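Local coordinates for protein ICP27 (Human herpesvirus 1, PDB 5BQK) that regulates viral gene expression, inhibiting host splicing and mediating nuclear export of intronless viral mRNAs, at residues 116-121 / 136-141. Sequence-based numbering, arbitrary orientation.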
# COMPACT_ATOMS: atom_id res chain seq x y z
N ASP A 116 -0.16 16.00 2.15
CA ASP A 116 -0.22 17.49 2.18
C ASP A 116 -1.11 18.14 1.16
O ASP A 116 -1.76 19.17 1.43
CB ASP A 116 1.20 18.09 2.02
CG ASP A 116 2.02 17.91 3.28
OD1 ASP A 116 1.46 18.19 4.37
OD2 ASP A 116 3.16 17.45 3.17
N GLU A 117 -1.09 17.61 -0.06
CA GLU A 117 -2.03 18.08 -1.05
C GLU A 117 -3.51 18.01 -0.58
O GLU A 117 -4.29 18.90 -0.83
CB GLU A 117 -1.82 17.32 -2.38
CG GLU A 117 -2.83 17.66 -3.42
CD GLU A 117 -2.71 16.82 -4.71
OE1 GLU A 117 -2.53 15.58 -4.66
OE2 GLU A 117 -2.78 17.43 -5.79
N THR A 118 -3.86 16.93 0.11
CA THR A 118 -5.22 16.68 0.52
C THR A 118 -5.53 17.63 1.69
O THR A 118 -6.53 18.27 1.73
CB THR A 118 -5.34 15.17 1.08
OG1 THR A 118 -5.04 14.20 0.08
CG2 THR A 118 -6.75 14.91 1.60
N LEU A 119 -4.63 17.74 2.66
CA LEU A 119 -4.88 18.62 3.79
C LEU A 119 -4.82 20.10 3.46
O LEU A 119 -5.65 20.95 3.95
CB LEU A 119 -3.93 18.22 4.98
CG LEU A 119 -4.13 16.79 5.51
CD1 LEU A 119 -3.37 16.63 6.80
CD2 LEU A 119 -5.66 16.39 5.75
N ALA A 120 -3.90 20.47 2.61
CA ALA A 120 -3.86 21.87 2.19
C ALA A 120 -5.14 22.24 1.41
O ALA A 120 -5.70 23.37 1.49
CB ALA A 120 -2.59 22.10 1.31
N TRP A 121 -5.57 21.32 0.56
CA TRP A 121 -6.85 21.57 -0.15
C TRP A 121 -8.04 21.76 0.81
O TRP A 121 -8.89 22.63 0.54
CB TRP A 121 -7.11 20.43 -1.10
CG TRP A 121 -8.36 20.56 -1.88
CD1 TRP A 121 -9.55 19.92 -1.65
CD2 TRP A 121 -8.55 21.37 -3.03
NE1 TRP A 121 -10.47 20.22 -2.63
CE2 TRP A 121 -9.89 21.13 -3.49
CE3 TRP A 121 -7.73 22.25 -3.74
CZ2 TRP A 121 -10.43 21.77 -4.62
CZ3 TRP A 121 -8.25 22.89 -4.89
CH2 TRP A 121 -9.60 22.65 -5.31
N ASP A 136 -15.76 15.70 -4.59
CA ASP A 136 -14.49 16.39 -4.80
C ASP A 136 -13.38 15.33 -5.03
O ASP A 136 -13.14 14.46 -4.18
CB ASP A 136 -14.19 17.25 -3.56
CG ASP A 136 -12.90 18.01 -3.65
OD1 ASP A 136 -11.84 17.39 -3.92
OD2 ASP A 136 -12.94 19.26 -3.52
N PRO A 137 -12.68 15.40 -6.17
CA PRO A 137 -11.65 14.35 -6.39
C PRO A 137 -10.51 14.27 -5.34
O PRO A 137 -9.97 13.19 -5.15
CB PRO A 137 -11.04 14.75 -7.76
CG PRO A 137 -12.18 15.45 -8.45
CD PRO A 137 -12.82 16.28 -7.34
N ILE A 138 -10.06 15.39 -4.81
CA ILE A 138 -8.98 15.37 -3.79
C ILE A 138 -9.54 14.84 -2.44
O ILE A 138 -8.95 13.96 -1.86
CB ILE A 138 -8.37 16.78 -3.65
CG1 ILE A 138 -7.79 17.21 -5.03
CG2 ILE A 138 -7.35 16.85 -2.53
CD1 ILE A 138 -7.28 18.69 -5.06
N ILE A 139 -10.69 15.34 -1.96
CA ILE A 139 -11.22 14.90 -0.68
C ILE A 139 -11.62 13.45 -0.67
O ILE A 139 -11.32 12.64 0.26
CB ILE A 139 -12.55 15.70 -0.34
CG1 ILE A 139 -12.36 17.18 -0.48
CG2 ILE A 139 -13.11 15.28 1.05
CD1 ILE A 139 -11.48 17.73 0.52
N GLY A 140 -12.26 13.08 -1.76
CA GLY A 140 -12.78 11.75 -1.89
C GLY A 140 -11.67 10.73 -2.09
O GLY A 140 -11.94 9.56 -1.97
N THR A 141 -10.40 11.12 -2.29
CA THR A 141 -9.43 10.01 -2.31
C THR A 141 -8.54 9.98 -1.07
O THR A 141 -7.44 9.39 -1.08
CB THR A 141 -8.54 10.00 -3.60
OG1 THR A 141 -7.95 11.30 -3.74
CG2 THR A 141 -9.42 9.77 -4.89
O HOH W 1 -6.34 12.82 -1.74
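Trp121 reaches out from helix 108-127 and its indole meets three residues of the loop that precedes helix 142-163: Asp136 and Ile139 at the ring edge, Ile138 over one face. With CG anti to the backbone N (chi1 -180°), the ring is swung off the helix toward that loop.

The polar link is the indole N-H. NE1 of Trp121 donates to OD2 of Asp136 over 2.8 Å, a fairly straight bond; OD2 lies close to the indole plane, and the N-H meets it on the syn side, tilted 27° out of the carboxylate plane. The other oxygen, OD1, works within its own loop: it takes the backbone N of Ile139 at 3.1 Å, an Asx motif, and more weakly that of Ile138.

Apolar packing completes the grip on the indole. CD1 of Ile138 stands over the five-membered ring, 3.8 Å from its centroid, a CH-pi contact, and the CG2 branch packs against the helix itself, 3.7 Å from CA of Thr118. Ile139 brings its CD1 to the ring edge, 3.6 Å from Trp121 CD1.

A turn back along the helix, at Thr118, a water joins the segments, giving one hydrogen to OG1 of Thr118 (2.6 Å) and the other to the carbonyl O of Ile138 (2.9 Å). Thr118 OG1 also bonds to Ser114 O in the preceding helical turn. Round about, Leu81 and Tyr82 of helix 71-87 pack on Trp121, while Tyr264 and Phe265 of the second subunit pack on Ile138 and Trp121, respectively.

The bond and the packing together fix the indole's rotation, and the Asp136 carboxylate, gripped by N-H groups on both oxygens, probably stays ionised despite its burial, tying loop to helix beside the dimer interface of ICP27's largely helical C-terminal domain, away from the zinc site.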